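Local coordinates for membrane lipoprotein TpN32 (Treponema pallidum, PDB 1XS5) that binds L-methionine in the cleft of a periplasmic-binding-protein fold and probably serves as the membrane-anchored receptor for methionine uptake, at residues A[96-99]-A[100-104]; A[213-216]-A[217-221]; A[23-27]-A[28-32]; A[200-204]-A[205-209]. All blocks are in the same frame, centred on the assembly; numbering follows the deposited sequence.

How the interactions relate
Interaction 3 comes first along the chain, then interaction 1, then interactions 4 and 2. Three of them cluster on one side of the molecule, around the mixed sheet that holds strands 30-36 and 198-203. Interaction 3 turns helix 14-26 into the first of these strands; interaction 4 leads out of the second toward helix 210-219, which carries interaction 2 and packs on this sheet. The centre of interaction 2 lies 11 Å from that of interaction 3 and 13 Å from that of interaction 4, and it touches both. Interaction 1, its centre 43 to 50 Å from the others, opens strand 103-107 of the second large sheet. Methionine binds in the cleft between the parts built on these two sheets, as in periplasmic binding proteins.

Interaction 1: A[96-99]-A[100-104]; sequences SDFP and AGAVI
The Phe98 ring lies against the methyl of Ala102, which meets it at the edge and in the ring plane, with Phe98 CD2 3.8 Å from Ala102 CB. Its CG stands anti to the carbonyl carbon (chi1 -72°), which swings the ring over to the 100-104 side. There Phe98 CE2 is 4.3 Å from Ile104 CD1, which approaches the ring obliquely. The same Ala102 methyl sits near the pyrrolidine of Pro99, with Pro99 CD 4.1 Å from Ala102 CB, and so touches both the ring and the proline. What brings these residues together is a tight reversal of the backbone: Ala102 N donates to Pro99 O at 3.0 Å, the donor standing above the carbonyl plane, 41° out of it. Gly101 takes a positive phi, at which a side chain would be jammed against the preceding carbonyl oxygen. Beyond the segments, Phe98 meets the ring of Tyr92 with planes about 50° apart and also touches Leu187, so the aromatic group is buried although Pro99, Ala100 and Gly101 at the bend are exposed. Ala102 and Ile104 then pair through their backbones with Val149, and Val103 with Gly167. This is a type II beta turn, Pro99 to Ala102, that delivers the chain into strand 103-107, an inner strand of the five-stranded sheet.

Interaction 2: A[213-216]-A[217-221]; sequences QAVL and RALCG
Val215 O receives the shortest of the backbone bonds here, from Leu219 N at 2.8 Å, with the donor nearly along the C=O axis. The same i to i+4 pattern links Arg217 N to Gln213 O, Ala218 N to Ala214 O and, at 3.0 Å, Cys220 N to Leu216 O. Cys220 is where the chain leaves helical geometry, so this last bond closes helix 210-219; Gly221 is the N-cap of the next helix. One turn apart, Val215 and Leu219 lie side by side and point the same way, their branches Val215 CG1 and Leu219 CD1 4.0 Å apart. Outside the segment, Val215 continues onto Leu32 and Leu200, while Leu219 packs on Leu18 and Ala21. On another side of the helix, the Leu216 CD1 methyl meets Cys220 SG at 3.9 Å. Arg217 follows a different course. A bend at chi3 (-58°) folds its guanidinium back along the helix, so that one face lies over Gln213 O and Ala214 CA, each about 3.5 Å above the plane and offset toward the rim. Arg217 NH2 is 3.6 Å from Ala214 CB. Gln213 NE2 is hydrogen-bonded to Glu207 O in the loop before the helix. Because the guanidinium lies over the helix's own backbone, its positive charge is held close to the Gln213 carbonyl oxygen, an interaction that is probably mildly attractive although no N-H bond is made there.

Interaction 3: A[23-27]-A[28-32]; sequences EEVKK and QHIEL
Val25 O is gripped by two backbone donors that arrive from opposite faces of its carbonyl plane: Gln28 N at 2.9 Å, steeply above it, and Ile30 N at 3.0 Å, less tilted. Beside them His29 N reaches Lys26 O at 2.7 Å. His29, with a positive phi of 64°, is the C-prime residue of the Schellman motif formed by the Ile30 and His29 bonds, which ends helix 14-26. The reversal lays the start of strand 30-36 against the last turn of the helix. Val25 CB comes 4.0 Å from Ile30 CB, and Val25 CG2, lodged between the backbone N and the carbonyl carbon, meets Leu32 CB at 4.1 Å where the two side chains cross. Lys26 CA also points its hydrogen at Ile30 O.

A polar shell surrounds this apolar join. A water donates both to Glu24 O and to Gln28 OE1, tying the helix backbone to the extended glutamine. Lys27 NZ makes a salt bridge with Glu24 OE1 at 2.9 Å, on the syn side but tilted from the carboxylate plane. Farther out, Arg223 pairs with both Glu23 and Glu24, Asp2 forms a salt bridge with Lys26 NZ and a hydrogen bond with His29 ND1, and Ala214 and Arg217 of helix 210-219 pack on Gln28. The helix-to-strand corner of this beta-alpha-beta unit therefore combines a doubly bonded carbonyl with charge pairs: the acidic groups of Glu23 and Glu24 lie among basic partners, while Asp2 holds the lysine and the histidine beside the turn, which probably offsets much of the local charge.

Interaction 4: A[200-204]-A[205-209]; sequences LVVKR and GNEAD
Lys203 O accepts the hydrogen bond of Asn206 N, 3.0 Å long, and so closes the type II beta turn by which the chain leaves strand 198-203. A second turn, type I from Asn206 to Asp209, follows at once and leads to helix 210-219, capped by Asp209. Among the polar contacts, a water accepts from Lys203 N at 2.9 Å and from Asn206 ND2 at 2.8 Å, joining the strand's end to the asparagine amide. Gly205, at a phi of 114° where a CB would clash with Arg204 O, gives its N-H to Glu207 OE1, met from above the carboxylate plane; at 2.5 Å from Gly205 N to Glu207 OE1 the bond is very short, its exact length doubtful. Apolar contact comes from Val202 CG2, 4.2 Å from Asn206 CB and packed on the backbone at Glu207 N; the same valine also touches Val212 and Met54. Charge adds a looser pairing. Arg204 and Glu207 pass across each other with guanidinium and carboxylate planes 73° apart; Arg204 NE forms a salt bridge with Asp73. Bent at chi2 (90°), the Glu207 chain curls back over the turn, leaving Glu207 OE2 3.9 Å from Arg204 CG and 4.3 Å from Arg204 NH1, with no N-H aimed at it.

Interaction 1: A[96-99]-A[100-104]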
loop_
_atom_site.group_PDB
_atom_site.type_symbol
_atom_site.label_atom_id
_atom_site.label_comp_id
_atom_site.label_asym_id
_atom_site.label_seq_id
_atom_site.Cartn_x
_atom_site.Cartn_y
_atom_site.Cartn_z
ATOM N N SER A 96 24.844 -3.977 2.388
ATOM C CA SER A 96 26.144 -3.866 1.732
ATOM C C SER A 96 26.613 -5.174 1.099
ATOM O O SER A 96 27.648 -5.200 0.438
ATOM C CB SER A 96 27.228 -3.363 2.707
ATOM O OG SER A 96 27.352 -4.252 3.793
ATOM N N ASP A 97 25.857 -6.245 1.320
ATOM C CA ASP A 97 26.164 -7.567 0.764
ATOM C C ASP A 97 25.893 -7.603 -0.750
ATOM O O ASP A 97 26.471 -8.433 -1.452
ATOM C CB ASP A 97 25.271 -8.659 1.382
ATOM C CG ASP A 97 25.754 -9.173 2.741
ATOM O OD1 ASP A 97 26.871 -8.860 3.152
ATOM O OD2 ASP A 97 24.982 -9.931 3.396
ATOM N N PHE A 98 25.003 -6.744 -1.258
ATOM C CA PHE A 98 24.664 -6.768 -2.684
ATOM C C PHE A 98 25.820 -6.482 -3.615
ATOM O O PHE A 98 26.395 -5.403 -3.587
ATOM C CB PHE A 98 23.530 -5.781 -3.042
ATOM C CG PHE A 98 22.165 -6.207 -2.544
ATOM C CD1 PHE A 98 21.811 -6.025 -1.219
ATOM C CD2 PHE A 98 21.251 -6.813 -3.398
ATOM C CE1 PHE A 98 20.560 -6.445 -0.753
ATOM C CE2 PHE A 98 20.008 -7.235 -2.933
ATOM C CZ PHE A 98 19.660 -7.054 -1.624
ATOM N N PRO A 99 26.165 -7.457 -4.470
ATOM C CA PRO A 99 27.257 -7.303 -5.423
ATOM C C PRO A 99 26.854 -6.394 -6.570
ATOM O O PRO A 99 25.671 -6.147 -6.790
ATOM C CB PRO A 99 27.486 -8.726 -5.893
ATOM C CG PRO A 99 26.095 -9.276 -5.902
ATOM C CD PRO A 99 25.583 -8.804 -4.564
ATOM N N ALA A 100 27.847 -5.881 -7.296
ATOM C CA ALA A 100 27.579 -5.057 -8.461
ATOM C C ALA A 100 26.772 -5.960 -9.371
ATOM O O ALA A 100 26.947 -7.181 -9.354
ATOM C CB ALA A 100 28.875 -4.662 -9.155
ATOM N N GLY A 101 25.889 -5.376 -10.171
ATOM C CA GLY A 101 25.085 -6.195 -11.046
ATOM C C GLY A 101 23.891 -6.884 -10.384
ATOM O O GLY A 101 23.097 -7.473 -11.094
ATOM N N ALA A 102 23.753 -6.826 -9.056
ATOM C CA ALA A 102 22.606 -7.476 -8.377
ATOM C C ALA A 102 21.267 -7.088 -9.010
ATOM O O ALA A 102 21.089 -5.933 -9.434
ATOM C CB ALA A 102 22.598 -7.101 -6.890
ATOM N N VAL A 103 20.311 -8.031 -9.072
ATOM C CA VAL A 103 18.994 -7.712 -9.675
ATOM C C VAL A 103 17.953 -7.392 -8.582
ATOM O O VAL A 103 17.698 -8.224 -7.708
ATOM C CB VAL A 103 18.422 -8.912 -10.530
ATOM C CG1 VAL A 103 16.989 -8.589 -11.005
ATOM C CG2 VAL A 103 19.315 -9.189 -11.741
ATOM N N ILE A 104 17.385 -6.195 -8.602
ATOM C CA ILE A 104 16.386 -5.818 -7.586
ATOM C C ILE A 104 15.044 -5.525 -8.276
ATOM O O ILE A 104 14.952 -4.658 -9.148
ATOM C CB ILE A 104 16.864 -4.571 -6.778
ATOM C CG1 ILE A 104 18.168 -4.902 -6.038
ATOM C CG2 ILE A 104 15.798 -4.149 -5.776
ATOM C CD1 ILE A 104 18.652 -3.783 -5.065
#

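Interaction 2: A[213-216]-A[217-221]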
loop_
_atom_site.group_PDB
_atom_site.type_symbol
_atom_site.label_atom_id
_atom_site.label_comp_id
_atom_site.label_asym_id
_atom_site.label_seq_id
_atom_site.Cartn_x
_atom_site.Cartn_y
_atom_site.Cartn_z
ATOM N N GLN A 213 -18.728 7.789 7.093
ATOM C CA GLN A 213 -18.134 8.302 8.328
ATOM C C GLN A 213 -18.102 7.247 9.432
ATOM O O GLN A 213 -17.157 7.220 10.207
ATOM C CB GLN A 213 -18.848 9.581 8.822
ATOM C CG GLN A 213 -18.539 10.776 7.956
ATOM C CD GLN A 213 -17.057 11.101 7.968
ATOM O OE1 GLN A 213 -16.438 11.109 9.043
ATOM N NE2 GLN A 213 -16.475 11.378 6.772
ATOM N N ALA A 214 -19.100 6.364 9.515
ATOM C CA ALA A 214 -19.085 5.330 10.571
ATOM C C ALA A 214 -18.016 4.268 10.346
ATOM O O ALA A 214 -17.431 3.674 11.289
ATOM C CB ALA A 214 -20.478 4.642 10.686
ATOM N N VAL A 215 -17.791 3.968 9.078
ATOM C CA VAL A 215 -16.789 2.970 8.763
ATOM C C VAL A 215 -15.446 3.583 9.116
ATOM O O VAL A 215 -14.625 2.931 9.741
ATOM C CB VAL A 215 -16.871 2.579 7.284
ATOM C CG1 VAL A 215 -15.637 1.726 6.867
ATOM C CG2 VAL A 215 -18.169 1.763 7.098
ATOM N N LEU A 216 -15.272 4.848 8.760
ATOM C CA LEU A 216 -14.011 5.548 9.054
ATOM C C LEU A 216 -13.729 5.572 10.550
ATOM O O LEU A 216 -12.608 5.301 10.979
ATOM C CB LEU A 216 -14.068 6.985 8.548
ATOM C CG LEU A 216 -12.894 7.899 8.941
ATOM C CD1 LEU A 216 -11.607 7.431 8.256
ATOM C CD2 LEU A 216 -13.245 9.373 8.561
ATOM N N ARG A 217 -14.758 5.884 11.347
ATOM C CA ARG A 217 -14.579 5.975 12.792
ATOM C C ARG A 217 -14.185 4.638 13.336
ATOM O O ARG A 217 -13.366 4.537 14.239
ATOM C CB ARG A 217 -15.866 6.463 13.495
ATOM C CG ARG A 217 -16.180 7.947 13.295
ATOM C CD ARG A 217 -17.250 8.425 14.298
ATOM N NE ARG A 217 -18.494 7.655 14.165
ATOM C CZ ARG A 217 -19.440 7.920 13.266
ATOM N NH1 ARG A 217 -19.295 8.941 12.427
ATOM N NH2 ARG A 217 -20.526 7.161 13.189
ATOM N N ALA A 218 -14.758 3.593 12.766
ATOM C CA ALA A 218 -14.455 2.243 13.218
ATOM C C ALA A 218 -13.047 1.818 12.809
ATOM O O ALA A 218 -12.339 1.082 13.549
ATOM C CB ALA A 218 -15.502 1.261 12.612
ATOM N N LEU A 219 -12.614 2.263 11.627
ATOM C CA LEU A 219 -11.272 1.844 11.188
ATOM C C LEU A 219 -10.205 2.574 12.011
ATOM O O LEU A 219 -9.119 2.048 12.257
ATOM C CB LEU A 219 -11.095 2.107 9.681
ATOM C CG LEU A 219 -11.810 1.069 8.769
ATOM C CD1 LEU A 219 -11.703 1.483 7.314
ATOM C CD2 LEU A 219 -11.187 -0.276 8.953
ATOM N N CYS A 220 -10.535 3.765 12.479
ATOM C CA CYS A 220 -9.575 4.542 13.257
ATOM C C CYS A 220 -9.767 4.437 14.763
ATOM O O CYS A 220 -9.136 5.174 15.533
ATOM C CB CYS A 220 -9.709 5.986 12.868
ATOM S SG CYS A 220 -9.281 6.256 11.178
ATOM N N GLY A 221 -10.633 3.526 15.176
ATOM C CA GLY A 221 -10.938 3.407 16.578
ATOM C C GLY A 221 -10.005 2.596 17.427
ATOM O O GLY A 221 -9.114 1.871 16.933
#

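Interaction 3: A[23-27]-A[28-32]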
loop_
_atom_site.group_PDB
_atom_site.type_symbol
_atom_site.label_atom_id
_atom_site.label_comp_id
_atom_site.label_asym_id
_atom_site.label_seq_id
_atom_site.Cartn_x
_atom_site.Cartn_y
_atom_site.Cartn_z
ATOM N N GLU A 23 -18.331 -5.646 12.100
ATOM C CA GLU A 23 -18.995 -5.919 13.377
ATOM C C GLU A 23 -19.413 -4.640 14.082
ATOM O O GLU A 23 -20.527 -4.532 14.576
ATOM C CB GLU A 23 -18.082 -6.688 14.309
ATOM C CG GLU A 23 -17.653 -8.026 13.765
ATOM C CD GLU A 23 -17.084 -8.889 14.867
ATOM O OE1 GLU A 23 -16.631 -8.282 15.861
ATOM O OE2 GLU A 23 -17.083 -10.142 14.746
ATOM N N GLU A 24 -18.531 -3.656 14.103
ATOM C CA GLU A 24 -18.831 -2.425 14.786
ATOM C C GLU A 24 -19.960 -1.591 14.224
ATOM O O GLU A 24 -20.766 -1.051 14.992
ATOM C CB GLU A 24 -17.572 -1.545 14.866
ATOM C CG GLU A 24 -16.515 -2.057 15.796
ATOM C CD GLU A 24 -16.987 -2.145 17.262
ATOM O OE1 GLU A 24 -17.691 -1.214 17.761
ATOM O OE2 GLU A 24 -16.621 -3.154 17.904
ATOM N N VAL A 25 -20.036 -1.455 12.905
ATOM C CA VAL A 25 -21.088 -0.629 12.344
ATOM C C VAL A 25 -22.438 -1.358 12.310
ATOM O O VAL A 25 -23.505 -0.736 12.102
ATOM C CB VAL A 25 -20.709 -0.098 10.960
ATOM C CG1 VAL A 25 -19.436 0.801 11.090
ATOM C CG2 VAL A 25 -20.480 -1.272 9.978
ATOM N N LYS A 26 -22.389 -2.661 12.548
ATOM C CA LYS A 26 -23.609 -3.472 12.576
ATOM C C LYS A 26 -24.438 -2.886 13.742
ATOM O O LYS A 26 -25.694 -2.842 13.703
ATOM C CB LYS A 26 -23.230 -4.937 12.829
ATOM C CG LYS A 26 -24.392 -5.933 12.929
ATOM C CD LYS A 26 -25.305 -5.822 11.727
ATOM C CE LYS A 26 -26.244 -7.040 11.645
ATOM N NZ LYS A 26 -27.083 -6.967 10.415
ATOM N N LYS A 27 -23.730 -2.359 14.742
ATOM C CA LYS A 27 -24.415 -1.774 15.899
ATOM C C LYS A 27 -25.260 -0.565 15.535
ATOM O O LYS A 27 -26.180 -0.207 16.269
ATOM C CB LYS A 27 -23.416 -1.365 16.985
ATOM C CG LYS A 27 -22.613 -2.501 17.573
ATOM C CD LYS A 27 -21.558 -1.890 18.483
ATOM C CE LYS A 27 -20.618 -2.915 19.064
ATOM N NZ LYS A 27 -19.525 -2.209 19.836
ATOM N N GLN A 28 -24.953 0.083 14.419
ATOM C CA GLN A 28 -25.726 1.233 13.999
ATOM C C GLN A 28 -26.629 0.771 12.880
ATOM O O GLN A 28 -27.151 1.587 12.111
ATOM C CB GLN A 28 -24.840 2.365 13.463
ATOM C CG GLN A 28 -23.776 2.874 14.403
ATOM C CD GLN A 28 -22.843 3.866 13.696
ATOM O OE1 GLN A 28 -21.617 3.810 13.849
ATOM N NE2 GLN A 28 -23.424 4.760 12.910
ATOM N N HIS A 29 -26.785 -0.543 12.781
ATOM C CA HIS A 29 -27.631 -1.124 11.757
ATOM C C HIS A 29 -27.125 -0.848 10.352
ATOM O O HIS A 29 -27.900 -0.535 9.460
ATOM C CB HIS A 29 -29.064 -0.611 11.905
ATOM C CG HIS A 29 -29.760 -1.140 13.120
ATOM N ND1 HIS A 29 -30.093 -2.470 13.263
ATOM C CD2 HIS A 29 -30.130 -0.532 14.273
ATOM C CE1 HIS A 29 -30.633 -2.660 14.456
ATOM N NE2 HIS A 29 -30.665 -1.499 15.087
ATOM N N ILE A 30 -25.813 -0.954 10.170
ATOM C CA ILE A 30 -25.227 -0.755 8.843
ATOM C C ILE A 30 -24.607 -2.095 8.534
ATOM O O ILE A 30 -23.868 -2.669 9.358
ATOM C CB ILE A 30 -24.119 0.340 8.833
ATOM C CG1 ILE A 30 -24.737 1.722 9.057
ATOM C CG2 ILE A 30 -23.399 0.357 7.455
ATOM C CD1 ILE A 30 -23.726 2.788 9.478
ATOM N N GLU A 31 -24.948 -2.635 7.374
ATOM C CA GLU A 31 -24.389 -3.902 6.991
ATOM C C GLU A 31 -23.299 -3.613 5.980
ATOM O O GLU A 31 -23.567 -3.195 4.863
ATOM C CB GLU A 31 -25.423 -4.819 6.362
ATOM C CG GLU A 31 -24.779 -6.138 6.004
ATOM C CD GLU A 31 -25.748 -7.062 5.321
ATOM O OE1 GLU A 31 -26.409 -6.598 4.360
ATOM O OE2 GLU A 31 -25.840 -8.240 5.744
ATOM N N LEU A 32 -22.068 -3.828 6.408
ATOM C CA LEU A 32 -20.909 -3.559 5.587
ATOM C C LEU A 32 -20.655 -4.821 4.771
ATOM O O LEU A 32 -20.437 -5.899 5.339
ATOM C CB LEU A 32 -19.705 -3.242 6.503
ATOM C CG LEU A 32 -18.423 -2.718 5.831
ATOM C CD1 LEU A 32 -18.752 -1.518 4.964
ATOM C CD2 LEU A 32 -17.376 -2.345 6.900
HETATM O O HOH W 1 -20.820 1.579 15.897
#

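Interaction 4: A[200-204]-A[205-209]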
loop_
_atom_site.group_PDB
_atom_site.type_symbol
_atom_site.label_atom_id
_atom_site.label_comp_id
_atom_site.label_asym_id
_atom_site.label_seq_id
_atom_site.Cartn_x
_atom_site.Cartn_y
_atom_site.Cartn_z
ATOM N N LEU A 200 -9.213 5.452 3.451
ATOM C CA LEU A 200 -10.547 4.973 3.099
ATOM C C LEU A 200 -10.927 5.955 1.981
ATOM O O LEU A 200 -10.875 7.160 2.182
ATOM C CB LEU A 200 -11.475 5.112 4.300
ATOM C CG LEU A 200 -12.904 4.656 3.992
ATOM C CD1 LEU A 200 -12.851 3.157 3.539
ATOM C CD2 LEU A 200 -13.806 4.859 5.244
ATOM N N VAL A 201 -11.349 5.459 0.819
ATOM C CA VAL A 201 -11.628 6.324 -0.332
ATOM C C VAL A 201 -13.045 6.262 -0.853
ATOM O O VAL A 201 -13.656 5.177 -0.880
ATOM C CB VAL A 201 -10.622 5.962 -1.488
ATOM C CG1 VAL A 201 -11.032 6.576 -2.838
ATOM C CG2 VAL A 201 -9.207 6.443 -1.067
ATOM N N VAL A 202 -13.586 7.427 -1.228
ATOM C CA VAL A 202 -14.933 7.478 -1.820
ATOM C C VAL A 202 -14.957 8.454 -2.986
ATOM O O VAL A 202 -13.960 9.144 -3.279
ATOM C CB VAL A 202 -16.026 7.906 -0.787
ATOM C CG1 VAL A 202 -16.059 6.921 0.386
ATOM C CG2 VAL A 202 -15.743 9.354 -0.293
ATOM N N LYS A 203 -16.084 8.501 -3.694
ATOM C CA LYS A 203 -16.196 9.435 -4.789
ATOM C C LYS A 203 -16.438 10.820 -4.180
ATOM O O LYS A 203 -17.080 10.926 -3.151
ATOM C CB LYS A 203 -17.362 9.048 -5.675
ATOM C CG LYS A 203 -17.580 10.010 -6.792
ATOM C CD LYS A 203 -19.008 9.860 -7.245
ATOM C CE LYS A 203 -19.084 8.724 -8.217
ATOM N NZ LYS A 203 -18.441 9.268 -9.441
ATOM N N ARG A 204 -15.901 11.874 -4.789
ATOM C CA ARG A 204 -16.104 13.224 -4.248
ATOM C C ARG A 204 -17.620 13.430 -4.229
ATOM O O ARG A 204 -18.310 13.138 -5.214
ATOM C CB ARG A 204 -15.463 14.292 -5.148
ATOM C CG ARG A 204 -15.542 15.695 -4.587
ATOM C CD ARG A 204 -14.909 16.687 -5.553
ATOM N NE ARG A 204 -13.449 16.579 -5.627
ATOM C CZ ARG A 204 -12.612 16.879 -4.629
ATOM N NH1 ARG A 204 -13.079 17.303 -3.457
ATOM N NH2 ARG A 204 -11.290 16.784 -4.810
ATOM N N GLY A 205 -18.126 13.897 -3.096
ATOM C CA GLY A 205 -19.547 14.119 -2.982
ATOM C C GLY A 205 -20.123 13.166 -1.958
ATOM O O GLY A 205 -21.238 13.393 -1.474
ATOM N N ASN A 206 -19.376 12.111 -1.608
ATOM C CA ASN A 206 -19.847 11.129 -0.613
ATOM C C ASN A 206 -19.063 11.145 0.703
ATOM O O ASN A 206 -19.298 10.309 1.584
ATOM C CB ASN A 206 -19.788 9.702 -1.182
ATOM C CG ASN A 206 -20.840 9.444 -2.253
ATOM O OD1 ASN A 206 -21.918 10.032 -2.224
ATOM N ND2 ASN A 206 -20.541 8.528 -3.186
ATOM N N GLU A 207 -18.138 12.088 0.858
ATOM C CA GLU A 207 -17.320 12.167 2.090
ATOM C C GLU A 207 -18.097 12.244 3.391
ATOM O O GLU A 207 -17.683 11.678 4.414
ATOM C CB GLU A 207 -16.375 13.387 2.040
ATOM C CG GLU A 207 -15.658 13.555 0.742
ATOM C CD GLU A 207 -16.407 14.422 -0.279
ATOM O OE1 GLU A 207 -17.568 14.120 -0.626
ATOM O OE2 GLU A 207 -15.802 15.402 -0.752
ATOM N N ALA A 208 -19.222 12.960 3.352
ATOM C CA ALA A 208 -20.077 13.135 4.523
ATOM C C ALA A 208 -21.123 12.028 4.721
ATOM O O ALA A 208 -21.809 11.993 5.763
ATOM C CB ALA A 208 -20.756 14.498 4.448
ATOM N N ASP A 209 -21.252 11.135 3.733
ATOM C CA ASP A 209 -22.202 10.040 3.847
ATOM C C ASP A 209 -22.016 9.516 5.263
ATOM O O ASP A 209 -20.899 9.260 5.705
ATOM C CB ASP A 209 -21.885 8.939 2.835
ATOM C CG ASP A 209 -22.847 7.757 2.931
ATOM O OD1 ASP A 209 -22.849 7.047 3.962
ATOM O OD2 ASP A 209 -23.602 7.539 1.965
HETATM O O HOH W 2 -18.339 6.756 -3.337
#